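Local structure of proline dehydrogenase (Bradyrhizobium japonicum USDA 110, 3HAZ) at residues 398-401 with 402-406; 38-41 with 42-46. The protein probably oxidises proline to glutamate in two steps, pairing an FAD-dependent proline dehydrogenase with an NAD-dependent aldehyde dehydrogenase in one chain. One frame throughout, in Å; residues are numbered along the deposited sequence.

Contact 1 (398-401 with 402-406). With FAD (flavin-adenine dinucleotide), chain C.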
loop_
_atom_site.group_PDB
_atom_site.type_symbol
_atom_site.label_atom_id
_atom_site.label_comp_id
_atom_site.label_asym_id
_atom_site.label_seq_id
_atom_site.Cartn_x
_atom_site.Cartn_y
_atom_site.Cartn_z
ATOM N N ASN A 398 26.583 -27.204 21.562
ATOM C CA ASN A 398 25.388 -27.447 20.760
ATOM C C ASN A 398 25.097 -28.952 20.676
ATOM O O ASN A 398 25.923 -29.709 20.168
ATOM C CB ASN A 398 25.595 -26.840 19.369
ATOM C CG ASN A 398 24.415 -27.066 18.437
ATOM O OD1 ASN A 398 23.824 -28.143 18.407
ATOM N ND2 ASN A 398 24.081 -26.046 17.656
ATOM N N ALA A 399 23.934 -29.377 21.181
ATOM C CA ALA A 399 23.573 -30.808 21.243
ATOM C C ALA A 399 23.482 -31.491 19.876
ATOM O O ALA A 399 23.863 -32.654 19.721
ATOM C CB ALA A 399 22.264 -31.001 22.008
ATOM N N LEU A 400 22.970 -30.765 18.892
ATOM C CA LEU A 400 22.877 -31.285 17.533
ATOM C C LEU A 400 24.272 -31.436 16.919
ATOM O O LEU A 400 24.569 -32.432 16.255
ATOM C CB LEU A 400 22.020 -30.367 16.663
ATOM C CG LEU A 400 21.856 -30.816 15.206
ATOM C CD1 LEU A 400 21.231 -32.209 15.127
ATOM C CD2 LEU A 400 21.037 -29.806 14.414
ATOM N N THR A 401 25.127 -30.442 17.141
ATOM C CA THR A 401 26.494 -30.509 16.638
ATOM C C THR A 401 27.208 -31.712 17.246
ATOM O O THR A 401 27.856 -32.485 16.536
ATOM C CB THR A 401 27.279 -29.227 16.956
ATOM O OG1 THR A 401 26.542 -28.091 16.494
ATOM C CG2 THR A 401 28.644 -29.246 16.285
ATOM N N VAL A 402 27.078 -31.868 18.562
ATOM C CA VAL A 402 27.697 -32.990 19.251
ATOM C C VAL A 402 27.195 -34.319 18.691
ATOM O O VAL A 402 27.997 -35.179 18.322
ATOM C CB VAL A 402 27.445 -32.966 20.777
ATOM C CG1 VAL A 402 27.907 -34.278 21.402
ATOM C CG2 VAL A 402 28.161 -31.784 21.435
ATOM N N ALA A 403 25.875 -34.483 18.628
ATOM C CA ALA A 403 25.275 -35.735 18.146
ATOM C C ALA A 403 25.711 -36.060 16.722
ATOM O O ALA A 403 25.885 -37.225 16.365
ATOM C CB ALA A 403 23.748 -35.666 18.218
ATOM N N THR A 404 25.879 -35.018 15.913
ATOM C CA THR A 404 26.209 -35.194 14.505
ATOM C C THR A 404 27.676 -35.583 14.332
ATOM O O THR A 404 28.004 -36.436 13.507
ATOM C CB THR A 404 25.886 -33.930 13.692
ATOM O OG1 THR A 404 24.483 -33.650 13.789
ATOM C CG2 THR A 404 26.265 -34.115 12.222
ATOM N N VAL A 405 28.553 -34.968 15.120
ATOM C CA VAL A 405 29.973 -35.314 15.071
ATOM C C VAL A 405 30.194 -36.736 15.578
ATOM O O VAL A 405 31.012 -37.478 15.036
ATOM C CB VAL A 405 30.848 -34.313 15.869
ATOM C CG1 VAL A 405 32.271 -34.835 16.007
ATOM C CG2 VAL A 405 30.838 -32.946 15.193
ATOM N N LEU A 406 29.459 -37.117 16.617
ATOM C CA LEU A 406 29.558 -38.469 17.148
ATOM C C LEU A 406 29.198 -39.505 16.073
ATOM O O LEU A 406 29.928 -40.473 15.865
ATOM C CB LEU A 406 28.664 -38.629 18.380
ATOM C CG LEU A 406 28.763 -39.952 19.141
ATOM C CD1 LEU A 406 30.192 -40.207 19.622
ATOM C CD2 LEU A 406 27.794 -39.954 20.311
HETATM P PA FAD C . 26.081 -22.443 18.753
HETATM O O1A FAD C . 24.815 -21.682 19.451
HETATM O O2A FAD C . 25.685 -23.656 18.039
HETATM O O5B FAD C . 26.771 -21.429 17.686
HETATM C C5B FAD C . 27.120 -20.149 18.129
HETATM C C4B FAD C . 28.014 -19.467 17.085
HETATM O O4B FAD C . 27.696 -19.625 15.597
HETATM C C3B FAD C . 28.870 -18.368 17.277
HETATM O O3B FAD C . 29.701 -18.345 18.425
HETATM C C2B FAD C . 29.423 -18.090 15.902
HETATM O O2B FAD C . 30.739 -18.536 15.635
HETATM C C1B FAD C . 28.380 -18.568 14.956
HETATM N N9A FAD C . 27.379 -17.618 14.506
HETATM C C8A FAD C . 26.411 -16.962 15.260
HETATM N N7A FAD C . 25.660 -16.204 14.402
HETATM C C5A FAD C . 26.172 -16.402 13.098
HETATM C C6A FAD C . 25.775 -15.848 11.758
HETATM N N6A FAD C . 24.663 -14.911 11.641
HETATM N N1A FAD C . 26.424 -16.208 10.672
HETATM C C2A FAD C . 27.494 -17.120 10.753
HETATM N N3A FAD C . 27.877 -17.650 12.041
HETATM C C4A FAD C . 27.198 -17.275 13.172
HETATM N N1 FAD C . 36.414 -19.326 19.393
HETATM C C2 FAD C . 37.422 -18.643 18.757
HETATM O O2 FAD C . 37.108 -17.704 17.799
HETATM N N3 FAD C . 38.789 -18.877 19.128
HETATM C C4 FAD C . 39.092 -19.780 20.108
HETATM O O4 FAD C . 40.428 -20.057 20.422
HETATM C C4X FAD C . 38.040 -20.500 20.771
HETATM N N5 FAD C . 38.355 -21.498 21.840
HETATM C C5X FAD C . 37.304 -22.193 22.487
HETATM C C6 FAD C . 37.616 -23.167 23.543
HETATM C C7 FAD C . 36.565 -23.863 24.184
HETATM C C7M FAD C . 36.900 -24.851 25.290
HETATM C C8 FAD C . 35.157 -23.620 23.791
HETATM C C8M FAD C . 33.994 -24.358 24.473
HETATM C C9 FAD C . 34.863 -22.688 22.781
HETATM C C9A FAD C . 35.952 -21.951 22.114
HETATM N N10 FAD C . 35.653 -20.977 21.061
HETATM C C10 FAD C . 36.732 -20.272 20.408
HETATM C "C1'" FAD C . 34.273 -20.806 20.503
HETATM C "C2'" FAD C . 33.403 -19.701 21.155
HETATM O "O2'" FAD C . 33.967 -19.305 22.401
HETATM C "C3'" FAD C . 31.959 -20.212 21.284
HETATM O "O3'" FAD C . 31.855 -21.103 22.389
HETATM C "C4'" FAD C . 31.451 -20.945 19.991
HETATM O "O4'" FAD C . 31.679 -20.320 18.775
HETATM C "C5'" FAD C . 29.978 -21.416 20.130
HETATM O "O5'" FAD C . 29.666 -22.509 19.281
HETATM P P FAD C . 28.511 -23.579 19.803
HETATM O O1P FAD C . 28.401 -24.846 18.723
HETATM O O2P FAD C . 28.837 -24.035 21.159
HETATM O O3P FAD C . 27.127 -22.727 19.963
#
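Leu400 and Thr404 meet one helical turn apart, their side chains slanting across each other. The hydroxyl of Thr404 turns back to the carbonyl oxygen of Leu400, and Thr404 OG1 donates to Leu400 O at 2.8 Å. Thr404 N reaches Leu400 O as well, at 2.9 Å, but from the other face of the carbonyl plane. The torsion of Thr404 makes this possible: OG1 lies anti to its own carbonyl carbon (chi1 -61°), which turns it back along the helix. Leu400 CD1 rests 3.8 Å from Thr404 OG1.

The start of the helix is held by Asn398. Its backbone O takes the amide of Val402, and Val402 CG2 packs 3.3 Å from Asn398 O. Its side chain has CG anti to the backbone N (chi1 179°), and the amide then faces two ways. On one side Asn398 OD1 accepts from Thr401 N at 2.9 Å, with the donor well above the carbonyl plane, and weakly from Leu400 N. On the other side Asn398 ND2 gives an almost straight bond, 172° at the hydrogen, to the FAD phosphate oxygen O2A at 2.9 Å. With an alanine here the amides of Leu400 and Thr401 would probably lose their cap, and O2A this donor.

Thr401 OG1 is hydrogen-bonded to Lys344 NZ, and Lys344 is another FAD-binding residue. Val402 leans on helix 425-434, while Val405 packs on helix 369-384. This is an N-capped helix of a beta-alpha-beta unit in the proline dehydrogenase barrel, with the capping residue also binding the FAD pyrophosphate.

Contact 2 (38-41 with 42-46); sequences RIHR and TATRL
His40 O is gripped by two donors from Thr44, one turn further along the helix. The hydroxyl bond is the shorter, with Thr44 OG1 2.8 Å from His40 O. The backbone bond, from Thr44 N to His40 O, measures 2.9 Å and comes from the opposite face of the carbonyl plane. With chi1 at -59°, Thr44 OG1 sits beside its own backbone N, close to where that N-H meets the same carbonyl. It also sits 3.7 Å from His40 CD2, obliquely to the imidazole ring.

Arg41 and Arg45 extend alongside each other in one direction. Their guanidinium planes are only 18° apart. Arg45 CD lies over one face of the Arg41 guanidinium, displaced from the centre of the group. Arg41 is extended from CG to NE, whereas Arg45 bends at its third torsion (chi3 60°). The two like charges come close, with Arg41 NH2 3.6 Å from Arg45 NH1. A salt bridge from Arg45 NH2 to Asp434 probably offsets part of this repulsion. The aliphatic part of Arg45 stays near the backbone, with CG 3.3 Å from Arg41 O.

On another side of the helix, Ala43 CB packs 3.2 Å from Ile39 O. The side chains of Ile39 and Ala43 also touch helix 399-409, and Arg38 makes a salt bridge to Glu407 of that helix. The i to i+4 backbone bonds, among them Thr42 N to Arg38 O, are those of a regular alpha-helix in mid-course. With Ile39 and Ala43 buried and His40 and Arg41 exposed, it is amphipathic, packed against outer helices of the proline dehydrogenase barrel.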
loop_
_atom_site.group_PDB
_atom_site.type_symbol
_atom_site.label_atom_id
_atom_site.label_comp_id
_atom_site.label_asym_id
_atom_site.label_seq_id
_atom_site.Cartn_x
_atom_site.Cartn_y
_atom_site.Cartn_z
ATOM N N ARG A 38 19.791 -41.998 14.260
ATOM C CA ARG A 38 20.676 -42.057 15.420
ATOM C C ARG A 38 20.959 -40.646 15.938
ATOM O O ARG A 38 20.942 -40.394 17.141
ATOM C CB ARG A 38 21.987 -42.781 15.082
ATOM C CG ARG A 38 21.820 -44.301 14.862
ATOM C CD ARG A 38 23.166 -45.019 14.745
ATOM N NE ARG A 38 23.839 -44.723 13.482
ATOM C CZ ARG A 38 23.634 -45.396 12.353
ATOM N NH1 ARG A 38 22.777 -46.408 12.331
ATOM N NH2 ARG A 38 24.286 -45.059 11.247
ATOM N N ILE A 39 21.213 -39.729 15.018
ATOM C CA ILE A 39 21.543 -38.365 15.393
ATOM C C ILE A 39 20.375 -37.734 16.133
ATOM O O ILE A 39 20.554 -37.098 17.179
ATOM C CB ILE A 39 21.911 -37.529 14.157
ATOM C CG1 ILE A 39 23.322 -37.894 13.688
ATOM C CG2 ILE A 39 21.826 -36.055 14.467
ATOM C CD1 ILE A 39 23.663 -37.376 12.309
ATOM N N HIS A 40 19.178 -37.933 15.591
ATOM C CA HIS A 40 17.969 -37.357 16.156
ATOM C C HIS A 40 17.759 -37.844 17.579
ATOM O O HIS A 40 17.428 -37.060 18.467
ATOM C CB HIS A 40 16.753 -37.712 15.298
ATOM C CG HIS A 40 15.511 -36.968 15.679
ATOM N ND1 HIS A 40 15.199 -35.728 15.160
ATOM C CD2 HIS A 40 14.507 -37.284 16.530
ATOM C CE1 HIS A 40 14.054 -35.316 15.674
ATOM N NE2 HIS A 40 13.616 -36.241 16.510
ATOM N N ARG A 41 17.967 -39.141 17.787
ATOM C CA ARG A 41 17.773 -39.759 19.094
ATOM C C ARG A 41 18.788 -39.272 20.130
ATOM O O ARG A 41 18.406 -38.815 21.208
ATOM C CB ARG A 41 17.831 -41.283 18.977
ATOM C CG ARG A 41 17.786 -41.991 20.313
ATOM C CD ARG A 41 18.188 -43.447 20.186
ATOM N NE ARG A 41 18.601 -43.987 21.477
ATOM C CZ ARG A 41 17.760 -44.439 22.399
ATOM N NH1 ARG A 41 16.451 -44.421 22.170
ATOM N NH2 ARG A 41 18.228 -44.909 23.549
ATOM N N THR A 42 20.076 -39.388 19.801
ATOM C CA THR A 42 21.145 -38.865 20.647
ATOM C C THR A 42 20.909 -37.406 21.032
ATOM O O THR A 42 21.015 -37.036 22.205
ATOM C CB THR A 42 22.526 -38.969 19.955
ATOM O OG1 THR A 42 22.889 -40.346 19.811
ATOM C CG2 THR A 42 23.599 -38.263 20.779
ATOM N N ALA A 43 20.592 -36.582 20.039
ATOM C CA ALA A 43 20.395 -35.153 20.262
ATOM C C ALA A 43 19.167 -34.846 21.132
ATOM O O ALA A 43 19.221 -33.969 21.998
ATOM C CB ALA A 43 20.321 -34.406 18.931
ATOM N N THR A 44 18.064 -35.558 20.900
ATOM C CA THR A 44 16.881 -35.402 21.746
ATOM C C THR A 44 17.218 -35.745 23.202
ATOM O O THR A 44 16.816 -35.043 24.127
ATOM C CB THR A 44 15.704 -36.282 21.267
ATOM O OG1 THR A 44 15.354 -35.928 19.922
ATOM C CG2 THR A 44 14.489 -36.096 22.168
ATOM N N ARG A 45 17.969 -36.822 23.400
ATOM C CA ARG A 45 18.360 -37.222 24.745
ATOM C C ARG A 45 19.254 -36.177 25.416
ATOM O O ARG A 45 19.141 -35.934 26.617
ATOM C CB ARG A 45 19.039 -38.592 24.726
ATOM C CG ARG A 45 18.083 -39.739 24.379
ATOM C CD ARG A 45 18.805 -41.073 24.288
ATOM N NE ARG A 45 19.468 -41.447 25.535
ATOM C CZ ARG A 45 18.915 -42.202 26.482
ATOM N NH1 ARG A 45 17.677 -42.659 26.329
ATOM N NH2 ARG A 45 19.595 -42.498 27.586
ATOM N N LEU A 46 20.142 -35.563 24.640
ATOM C CA LEU A 46 21.020 -34.529 25.181
ATOM C C LEU A 46 20.199 -33.313 25.609
ATOM O O LEU A 46 20.392 -32.778 26.695
ATOM C CB LEU A 46 22.090 -34.128 24.162
ATOM C CG LEU A 46 23.079 -35.215 23.714
ATOM C CD1 LEU A 46 24.088 -34.656 22.720
ATOM C CD2 LEU A 46 23.797 -35.847 24.896
#

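Overall arrangement
Contacts 1 and 2 lie on two helices that pack together, 399-409 and 33-50, with their centres about 8 Å apart. Ala403 CB meets Thr42 CG2 at 3.7 Å, and Ile39 CG2 touches Thr404 OG1. Contact 1 is buried and belongs to the barrel. Contact 2 is only partly buried, with exposed residues on its outer side. Each has a threonine hydroxyl folded onto the carbonyl one turn back. Otherwise their chemistry differs. Contact 1 has an amide cap and a phosphate bond at the FAD site. Contact 2 has arginines tied by salt bridges to barrel helices, and does not itself reach the cofactor.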